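Local coordinates for protein putative amidohydrolase/peptidase (Burkholderia cenocepacia, PDB 4WJB) that is probably a zinc-dependent hydrolase of the peptidase M20 family, acting on carbon-nitrogen bonds other than peptide bonds, at residues 87-92 with 129-134; 224-229 with 334-339; 237-242 with 286-291. All blocks are in the same frame, centred on the assembly; numbering follows the deposited sequence.

Contact 1 of 3, residues 87-92 with 129-134. With SO4 (sulfate ion), chain F.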
loop_
_atom_site.group_PDB
_atom_site.type_symbol
_atom_site.label_atom_id
_atom_site.label_comp_id
_atom_site.label_asym_id
_atom_site.label_seq_id
_atom_site.Cartn_x
_atom_site.Cartn_y
_atom_site.Cartn_z
ATOM N N ASP A 87 52.032 24.907 -13.818
ATOM C CA ASP A 87 50.839 25.687 -14.119
ATOM C C ASP A 87 49.895 24.954 -15.072
ATOM O O ASP A 87 48.875 25.505 -15.482
ATOM C CB ASP A 87 51.222 27.059 -14.691
ATOM C CG ASP A 87 52.002 26.965 -15.988
ATOM O OD1 ASP A 87 52.520 25.875 -16.309
ATOM O OD2 ASP A 87 52.111 27.999 -16.682
ATOM N N ALA A 88 50.226 23.710 -15.408
ATOM C CA ALA A 88 49.358 22.897 -16.260
ATOM C C ALA A 88 48.086 22.469 -15.526
ATOM O O ALA A 88 48.103 22.264 -14.313
ATOM C CB ALA A 88 50.107 21.670 -16.764
ATOM N N ALA A 89 46.985 22.344 -16.263
ATOM C CA ALA A 89 45.747 21.826 -15.693
ATOM C C ALA A 89 45.987 20.433 -15.124
ATOM O O ALA A 89 46.598 19.584 -15.777
ATOM C CB ALA A 89 44.639 21.795 -16.743
ATOM N N PRO A 90 45.527 20.199 -13.890
ATOM C CA PRO A 90 45.827 18.938 -13.213
ATOM C C PRO A 90 44.949 17.781 -13.664
ATOM O O PRO A 90 43.848 17.981 -14.193
ATOM C CB PRO A 90 45.550 19.266 -11.747
ATOM C CG PRO A 90 44.441 20.264 -11.822
ATOM C CD PRO A 90 44.787 21.125 -13.017
ATOM N N VAL A 91 45.454 16.570 -13.457
ATOM C CA VAL A 91 44.612 15.389 -13.450
ATOM C C VAL A 91 44.195 15.162 -12.004
ATOM O O VAL A 91 45.039 15.175 -11.107
ATOM C CB VAL A 91 45.332 14.151 -14.013
ATOM C CG1 VAL A 91 44.456 12.903 -13.842
ATOM C CG2 VAL A 91 45.666 14.369 -15.481
ATOM N N MET A 92 42.900 14.978 -11.777
ATOM C CA MET A 92 42.371 14.861 -10.422
ATOM C C MET A 92 41.757 13.484 -10.207
ATOM O O MET A 92 41.152 12.920 -11.111
ATOM C CB MET A 92 41.329 15.957 -10.148
ATOM C CG MET A 92 40.686 15.893 -8.753
ATOM S SD MET A 92 39.704 17.357 -8.316
ATOM C CE MET A 92 38.508 17.386 -9.656
ATOM N N THR A 129 55.525 13.282 -14.225
ATOM C CA THR A 129 54.403 13.494 -15.136
ATOM C C THR A 129 54.407 14.920 -15.671
ATOM O O THR A 129 54.941 15.830 -15.029
ATOM C CB THR A 129 53.053 13.212 -14.453
ATOM O OG1 THR A 129 52.856 14.131 -13.370
ATOM C CG2 THR A 129 53.016 11.788 -13.921
ATOM N N GLU A 130 53.828 15.114 -16.853
ATOM C CA GLU A 130 53.736 16.451 -17.430
ATOM C C GLU A 130 52.862 17.341 -16.564
ATOM O O GLU A 130 53.209 18.489 -16.274
ATOM C CB GLU A 130 53.176 16.403 -18.853
ATOM C CG GLU A 130 54.194 16.012 -19.894
ATOM C CD GLU A 130 55.423 16.901 -19.852
ATOM O OE1 GLU A 130 56.528 16.368 -19.620
ATOM O OE2 GLU A 130 55.281 18.131 -20.040
ATOM N N ARG A 131 51.731 16.784 -16.148
ATOM C CA ARG A 131 50.731 17.500 -15.374
ATOM C C ARG A 131 50.785 17.119 -13.915
ATOM O O ARG A 131 51.050 15.967 -13.583
ATOM C CB ARG A 131 49.329 17.206 -15.914
ATOM C CG ARG A 131 49.160 17.643 -17.330
ATOM C CD ARG A 131 47.864 17.175 -17.934
ATOM N NE ARG A 131 47.804 17.653 -19.306
ATOM C CZ ARG A 131 47.451 18.885 -19.643
ATOM N NH1 ARG A 131 47.098 19.758 -18.703
ATOM N NH2 ARG A 131 47.437 19.246 -20.919
ATOM N N PRO A 132 50.513 18.087 -13.033
ATOM C CA PRO A 132 50.339 17.749 -11.623
ATOM C C PRO A 132 49.132 16.835 -11.443
ATOM O O PRO A 132 48.186 16.901 -12.229
ATOM C CB PRO A 132 50.102 19.110 -10.959
ATOM C CG PRO A 132 49.541 19.958 -12.047
ATOM C CD PRO A 132 50.257 19.513 -13.295
ATOM N N VAL A 133 49.182 15.986 -10.425
ATOM C CA VAL A 133 48.067 15.117 -10.074
ATOM C C VAL A 133 47.486 15.525 -8.723
ATOM O O VAL A 133 48.213 15.596 -7.736
ATOM C CB VAL A 133 48.512 13.640 -10.019
ATOM C CG1 VAL A 133 47.346 12.739 -9.616
ATOM C CG2 VAL A 133 49.103 13.216 -11.354
ATOM N N ASP A 134 46.184 15.805 -8.680
ATOM C CA ASP A 134 45.505 16.117 -7.424
ATOM C C ASP A 134 44.764 14.895 -6.904
ATOM O O ASP A 134 44.015 14.282 -7.645
ATOM C CB ASP A 134 44.499 17.261 -7.602
ATOM C CG ASP A 134 45.154 18.622 -7.657
ATOM O OD1 ASP A 134 46.253 18.788 -7.084
ATOM O OD2 ASP A 134 44.560 19.532 -8.275
HETATM S S SO4 F . 47.429 22.838 -20.367
HETATM O O1 SO4 F . 46.268 22.462 -21.168
HETATM O O2 SO4 F . 46.983 23.527 -19.161
HETATM O O3 SO4 F . 48.191 21.651 -20.004
HETATM O O4 SO4 F . 48.316 23.711 -21.135
#
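Arg131 reaches back across Ala88 to the peptide of Ala89, while farther along two short strands begin to pair. The polar side-chain contact is Arg131 NH1 to Ala89 O, 3.0 Å, with the N-H on a lone pair in the carbonyl plane and the oxygen lying close to the guanidinium plane. With the arm extended from CG to NE, its CB, CG and CD all pass close to the same carbonyl oxygen; NE is held separately by the backbone oxygen of Glu423. A sulfate, probably from the crystallisation liquor, takes a nearly straight bond (170°) from Ala89 N to its O2, 3.1 Å, and is bound by Arg85 too, but its fit against the guanidinium of Arg131 is doubtful.

Backbone bonds carry the rest of the polar pairing. Val91 N donates to Pro132 O at 3.0 Å and Asp134 N to Val91 O at 2.8 Å, the pattern of parallel strands. Strands 91-96 and 133-138 are joined by helix 109-124, a beta-alpha-beta unit in the alpha/beta catalytic domain of the M20 family. CA-H...O contacts supplement these bonds, among them Val133 CA to Val91 O, 3.2 Å.

Side chains pack on the two faces. Val91 and Val133 make apolar contacts with helix 403-421. On the face of Met92 and Asp134, the carboxylate of Asp134 swings beside its own backbone N (chi1 -78°), which lays OD2 against Pro90 CB at 3.6 Å. Arg80 and Arg70 form salt bridges with that buried carboxylate. The apolar Pro132 ring rests against both Ala88 and Pro90, with Pro132 CG 4.1 Å from Pro90 CB.

Contact 2 of 3, residues 224-229 with 334-339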
loop_
_atom_site.group_PDB
_atom_site.type_symbol
_atom_site.label_atom_id
_atom_site.label_comp_id
_atom_site.label_asym_id
_atom_site.label_seq_id
_atom_site.Cartn_x
_atom_site.Cartn_y
_atom_site.Cartn_z
ATOM N N GLN A 224 22.970 7.480 -14.404
ATOM C CA GLN A 224 21.588 7.390 -14.888
ATOM C C GLN A 224 20.814 8.705 -14.856
ATOM O O GLN A 224 20.947 9.496 -13.918
ATOM C CB GLN A 224 20.806 6.363 -14.065
ATOM C CG GLN A 224 21.164 4.920 -14.335
ATOM C CD GLN A 224 20.692 4.008 -13.225
ATOM O OE1 GLN A 224 20.409 4.462 -12.114
ATOM N NE2 GLN A 224 20.609 2.715 -13.511
ATOM N N GLY A 225 19.994 8.922 -15.879
ATOM C CA GLY A 225 18.974 9.952 -15.820
ATOM C C GLY A 225 17.814 9.406 -15.010
ATOM O O GLY A 225 17.692 8.192 -14.853
ATOM N N GLN A 226 16.967 10.289 -14.490
ATOM C CA GLN A 226 15.831 9.877 -13.670
ATOM C C GLN A 226 14.584 10.696 -13.971
ATOM O O GLN A 226 14.666 11.907 -14.178
ATOM C CB GLN A 226 16.154 10.010 -12.178
ATOM C CG GLN A 226 17.367 9.242 -11.702
ATOM C CD GLN A 226 17.630 9.440 -10.224
ATOM O OE1 GLN A 226 16.703 9.441 -9.412
ATOM N NE2 GLN A 226 18.898 9.612 -9.865
ATOM N N ARG A 227 13.435 10.025 -13.987
ATOM C CA ARG A 227 12.137 10.696 -14.007
ATOM C C ARG A 227 11.242 10.083 -12.927
ATOM O O ARG A 227 11.006 8.874 -12.927
ATOM C CB ARG A 227 11.463 10.569 -15.378
ATOM C CG ARG A 227 12.362 10.858 -16.568
ATOM C CD ARG A 227 12.150 12.254 -17.133
ATOM N NE ARG A 227 13.108 12.540 -18.198
ATOM C CZ ARG A 227 12.825 12.541 -19.498
ATOM N NH1 ARG A 227 11.593 12.290 -19.920
ATOM N NH2 ARG A 227 13.778 12.812 -20.379
ATOM N N TRP A 228 10.751 10.910 -12.007
ATOM C CA TRP A 228 9.885 10.429 -10.931
ATOM C C TRP A 228 8.456 10.923 -11.129
ATOM O O TRP A 228 8.242 12.052 -11.576
ATOM C CB TRP A 228 10.392 10.888 -9.558
ATOM C CG TRP A 228 11.735 10.359 -9.153
ATOM C CD1 TRP A 228 12.674 9.781 -9.959
ATOM C CD2 TRP A 228 12.290 10.363 -7.831
ATOM N NE1 TRP A 228 13.778 9.429 -9.221
ATOM C CE2 TRP A 228 13.570 9.774 -7.913
ATOM C CE3 TRP A 228 11.827 10.805 -6.586
ATOM C CZ2 TRP A 228 14.390 9.613 -6.798
ATOM C CZ3 TRP A 228 12.645 10.645 -5.479
ATOM C CH2 TRP A 228 13.915 10.055 -5.594
ATOM N N TYR A 229 7.489 10.080 -10.772
ATOM C CA TYR A 229 6.078 10.408 -10.932
ATOM C C TYR A 229 5.266 10.068 -9.688
ATOM O O TYR A 229 5.633 9.187 -8.909
ATOM C CB TYR A 229 5.470 9.665 -12.127
ATOM C CG TYR A 229 6.188 9.861 -13.440
ATOM C CD1 TYR A 229 7.298 9.094 -13.761
ATOM C CD2 TYR A 229 5.744 10.796 -14.367
ATOM C CE1 TYR A 229 7.961 9.262 -14.957
ATOM C CE2 TYR A 229 6.400 10.971 -15.575
ATOM C CZ TYR A 229 7.508 10.197 -15.860
ATOM O OH TYR A 229 8.176 10.349 -17.050
ATOM N N GLN A 334 4.762 14.431 -12.856
ATOM C CA GLN A 334 6.200 14.233 -12.820
ATOM C C GLN A 334 6.780 15.207 -11.804
ATOM O O GLN A 334 6.757 16.418 -12.014
ATOM C CB GLN A 334 6.812 14.442 -14.206
ATOM C CG GLN A 334 8.293 14.122 -14.291
ATOM C CD GLN A 334 8.831 14.270 -15.699
ATOM O OE1 GLN A 334 9.959 14.719 -15.900
ATOM N NE2 GLN A 334 8.029 13.886 -16.685
ATOM N N ILE A 335 7.288 14.681 -10.695
ATOM C CA ILE A 335 7.710 15.529 -9.584
ATOM C C ILE A 335 9.224 15.702 -9.502
ATOM O O ILE A 335 9.719 16.513 -8.719
ATOM C CB ILE A 335 7.210 14.969 -8.243
ATOM C CG1 ILE A 335 7.863 13.611 -7.968
ATOM C CG2 ILE A 335 5.681 14.861 -8.248
ATOM C CD1 ILE A 335 7.682 13.116 -6.552
ATOM N N PHE A 336 9.957 14.936 -10.302
ATOM C CA PHE A 336 11.411 15.064 -10.347
ATOM C C PHE A 336 11.949 14.664 -11.711
ATOM O O PHE A 336 11.534 13.654 -12.286
ATOM C CB PHE A 336 12.074 14.220 -9.251
ATOM C CG PHE A 336 13.576 14.331 -9.223
ATOM C CD1 PHE A 336 14.189 15.538 -8.928
ATOM C CD2 PHE A 336 14.373 13.225 -9.475
ATOM C CE1 PHE A 336 15.567 15.646 -8.896
ATOM C CE2 PHE A 336 15.757 13.327 -9.442
ATOM C CZ PHE A 336 16.353 14.540 -9.154
ATOM N N THR A 337 12.872 15.477 -12.217
ATOM C CA THR A 337 13.536 15.238 -13.487
ATOM C C THR A 337 15.040 15.423 -13.317
ATOM O O THR A 337 15.484 16.424 -12.755
ATOM C CB THR A 337 13.033 16.194 -14.585
ATOM O OG1 THR A 337 11.606 16.123 -14.667
ATOM C CG2 THR A 337 13.638 15.827 -15.927
ATOM N N TYR A 338 15.816 14.457 -13.799
ATOM C CA TYR A 338 17.272 14.508 -13.697
ATOM C C TYR A 338 17.906 14.004 -14.987
ATOM O O TYR A 338 17.720 12.852 -15.363
ATOM C CB TYR A 338 17.757 13.684 -12.501
ATOM C CG TYR A 338 19.251 13.770 -12.225
ATOM C CD1 TYR A 338 19.799 14.871 -11.573
ATOM C CD2 TYR A 338 20.104 12.737 -12.596
ATOM C CE1 TYR A 338 21.160 14.946 -11.311
ATOM C CE2 TYR A 338 21.468 12.801 -12.338
ATOM C CZ TYR A 338 21.988 13.907 -11.697
ATOM O OH TYR A 338 23.341 13.967 -11.440
ATOM N N ALA A 339 18.651 14.869 -15.666
ATOM C CA ALA A 339 19.278 14.500 -16.931
ATOM C C ALA A 339 20.419 13.507 -16.719
ATOM O O ALA A 339 21.144 13.584 -15.722
ATOM C CB ALA A 339 19.785 15.746 -17.660
HETATM O O HOH W 1 15.832 13.137 -17.430
HETATM O O HOH W 2 8.933 13.497 -19.072
#
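Tyr338 O is gripped twice: Gln226 N donates to it at 2.8 Å, on a lone pair in the carbonyl plane, and a water adds a weak bond. That water also accepts from Arg227 NE, in the plane of the guanidinium, and so bridges the arginine to the opposite strand. A second water accepts from Gln334 NE2 and, weakly, from Arg227 NH1. The guanidinium and the Gln334 amide are turned only 11° from each other, with Gln334 OE1 3.5 Å from Arg227 CD. Tyr229 lies side by side with Gln334, its CE2 3.5 Å from Gln334 NE2.

The strands that lead into and out of the dimerisation domain pair here, antiparallel and regular until Trp228, which faces both Ile335 and Phe336: a classic beta bulge. On the face carrying Trp228 and Phe336, the Phe336 ring turns its edge to the indole, centroid of the five-membered ring to centroid 5.0 Å and planes 68° apart. CG of Phe336 is anti to its backbone N (chi1 -179°), which brings CD2 over one indole face. Trp228 NE1 is tied in turn to Gln226 OE1, 2.9 Å, by a bent bond. Arg287 of the second subunit packs on Trp228 and Ile335.

Strand 217-234 continues its hydrogen bonding to strand 289-302 on its other edge. Helix 305-326 covers the face of Arg227 and Tyr229, supplying Asp309 and Asp305 to the arginine and Asp312 to the tyrosine hydroxyl.

Contact 3 of 3, residues 237-242 with 286-291. With EDO (1,2-ethanediol), chain H.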
loop_
_atom_site.group_PDB
_atom_site.type_symbol
_atom_site.label_atom_id
_atom_site.label_comp_id
_atom_site.label_asym_id
_atom_site.label_seq_id
_atom_site.Cartn_x
_atom_site.Cartn_y
_atom_site.Cartn_z
ATOM N N ASP A 237 -15.611 3.881 -3.542
ATOM C CA ASP A 237 -15.714 3.089 -2.321
ATOM C C ASP A 237 -16.979 2.241 -2.383
ATOM O O ASP A 237 -18.067 2.757 -2.631
ATOM C CB ASP A 237 -15.740 3.987 -1.080
ATOM C CG ASP A 237 -14.366 4.524 -0.710
ATOM O OD1 ASP A 237 -13.420 4.373 -1.509
ATOM O OD2 ASP A 237 -14.232 5.104 0.390
ATOM N N ALA A 238 -16.837 0.937 -2.179
ATOM C CA ALA A 238 -17.987 0.047 -2.262
ATOM C C ALA A 238 -17.791 -1.193 -1.406
ATOM O O ALA A 238 -16.702 -1.771 -1.365
ATOM C CB ALA A 238 -18.247 -0.347 -3.705
ATOM N N HIS A 239 -18.855 -1.583 -0.713
ATOM C CA HIS A 239 -18.865 -2.805 0.071
ATOM C C HIS A 239 -18.772 -4.006 -0.867
ATOM O O HIS A 239 -19.565 -4.138 -1.795
ATOM C CB HIS A 239 -20.130 -2.872 0.931
ATOM C CG HIS A 239 -20.169 -4.040 1.865
ATOM N ND1 HIS A 239 -20.976 -5.135 1.652
ATOM C CD2 HIS A 239 -19.499 -4.283 3.016
ATOM C CE1 HIS A 239 -20.805 -6.003 2.634
ATOM N NE2 HIS A 239 -19.911 -5.510 3.474
ATOM N N ALA A 240 -17.802 -4.878 -0.612
ATOM C CA ALA A 240 -17.469 -5.969 -1.525
ATOM C C ALA A 240 -18.598 -6.978 -1.727
ATOM O O ALA A 240 -18.837 -7.429 -2.846
ATOM C CB ALA A 240 -16.215 -6.683 -1.035
ATOM N N GLY A 241 -19.291 -7.332 -0.647
ATOM C CA GLY A 241 -20.341 -8.333 -0.719
ATOM C C GLY A 241 -21.557 -7.920 -1.529
ATOM O O GLY A 241 -22.159 -8.740 -2.223
ATOM N N THR A 242 -21.922 -6.645 -1.444
ATOM C CA THR A 242 -23.144 -6.160 -2.076
ATOM C C THR A 242 -22.909 -5.583 -3.470
ATOM O O THR A 242 -23.860 -5.213 -4.158
ATOM C CB THR A 242 -23.819 -5.078 -1.214
ATOM O OG1 THR A 242 -22.890 -4.016 -0.973
ATOM C CG2 THR A 242 -24.276 -5.661 0.119
ATOM N N SER A 286 -9.445 -1.248 3.525
ATOM C CA SER A 286 -10.083 -2.233 4.396
ATOM C C SER A 286 -10.419 -3.481 3.584
ATOM O O SER A 286 -10.829 -3.389 2.427
ATOM C CB SER A 286 -11.332 -1.656 5.066
ATOM O OG SER A 286 -12.160 -1.000 4.129
ATOM N N ARG A 287 -10.237 -4.639 4.211
ATOM C CA ARG A 287 -10.306 -5.928 3.529
ATOM C C ARG A 287 -11.658 -6.213 2.873
ATOM O O ARG A 287 -11.720 -6.863 1.829
ATOM C CB ARG A 287 -9.966 -7.045 4.519
ATOM C CG ARG A 287 -10.809 -7.026 5.784
ATOM C CD ARG A 287 -10.225 -7.924 6.862
ATOM N NE ARG A 287 -11.079 -7.980 8.045
ATOM C CZ ARG A 287 -10.769 -8.636 9.159
ATOM N NH1 ARG A 287 -9.616 -9.287 9.248
ATOM N NH2 ARG A 287 -11.607 -8.636 10.184
ATOM N N ASN A 288 -12.735 -5.723 3.478
ATOM C CA ASN A 288 -14.080 -6.039 3.001
ATOM C C ASN A 288 -14.674 -4.982 2.071
ATOM O O ASN A 288 -15.868 -5.009 1.786
ATOM C CB ASN A 288 -15.023 -6.272 4.186
ATOM C CG ASN A 288 -15.221 -5.029 5.037
ATOM O OD1 ASN A 288 -14.358 -4.152 5.093
ATOM N ND2 ASN A 288 -16.361 -4.959 5.723
ATOM N N THR A 289 -13.854 -4.046 1.603
ATOM C CA THR A 289 -14.360 -3.029 0.685
ATOM C C THR A 289 -13.535 -2.928 -0.591
ATOM O O THR A 289 -12.327 -3.157 -0.589
ATOM C CB THR A 289 -14.412 -1.630 1.342
ATOM O OG1 THR A 289 -13.108 -1.042 1.327
ATOM C CG2 THR A 289 -14.916 -1.716 2.771
ATOM N N VAL A 290 -14.208 -2.589 -1.685
ATOM C CA VAL A 290 -13.546 -2.273 -2.938
ATOM C C VAL A 290 -12.853 -0.925 -2.801
ATOM O O VAL A 290 -13.514 0.076 -2.522
ATOM C CB VAL A 290 -14.549 -2.222 -4.106
ATOM C CG1 VAL A 290 -13.842 -1.834 -5.396
ATOM C CG2 VAL A 290 -15.285 -3.555 -4.244
ATOM N N PRO A 291 -11.518 -0.893 -2.977
ATOM C CA PRO A 291 -10.739 0.345 -2.832
ATOM C C PRO A 291 -11.168 1.424 -3.820
ATOM O O PRO A 291 -11.181 1.178 -5.026
ATOM C CB PRO A 291 -9.298 -0.104 -3.119
ATOM C CG PRO A 291 -9.294 -1.571 -2.862
ATOM C CD PRO A 291 -10.656 -2.051 -3.276
HETATM C C1 EDO H . -19.547 -8.004 6.335
HETATM O O1 EDO H . -18.525 -7.394 5.537
HETATM C C2 EDO H . -20.821 -8.128 5.508
HETATM O O2 EDO H . -21.700 -9.097 6.093
#
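His239, at the end of strand 238-239, meets Asn288 in a turn, with His239 CD2 3.9 Å from Asn288 O. The imidazole is carried there by a first torsion that sets CG trans to the backbone N (chi1 -175°). Asn288 CG is set between its own N and carbonyl carbon (chi1 64°), which leaves its ND2 4.2 Å from His239 CD2. An ethanediol, probably from the crystallisation liquor, joins the two: its O1 hydrogen-bonds to His239 NE2 at 3.1 Å, either being able to donate, and accepts from Asn288 ND2 at 3.3 Å in an almost straight line (178°). Arg301 of the second subunit binds the same molecule.

The backbone around them is a short antiparallel pairing in the M20 dimerisation domain: strand 238-239 runs against the start of strand 289-302, just after the type I turn from Ser286 to Thr289. Within that turn Thr289 OG1 shares a hydrogen bond with Ser286 OG.

Val290 N meets Ala238 O at only 2.6 Å, nearly end-on to the carbonyl, and the return bond from Ala238 N is weak. Ala240 N, already past the strand, donates to Asn288 O at 3.1 Å. On the shared face Val290 CB rests 4.2 Å from Ala238 CB, and the valine branch CG2 leans over Ala238 O. Beyond the pair, His239 packs on Gly368 and Ala240 on Glu299, both of the second subunit.

From the N terminus, contact 1 comes first and closes a loop of 36 residues that includes helix 109-124, complete before the others begin. Contact 2 then opens at 224-229 and closes only at 334-339, more than a hundred residues on; contact 3 opens and closes wholly within that span, so none of the three cross. Contact 1 knits the catalytic alpha/beta domain. Contact 2 pairs the strand that leads into the dimerisation domain with the one that comes back, and contact 3 lies at the far tip of that domain; both contact 2 and contact 3 touch the second subunit. The centres of contacts 1 and 3 lie 69 Å apart, on opposite sides of the chain's centre.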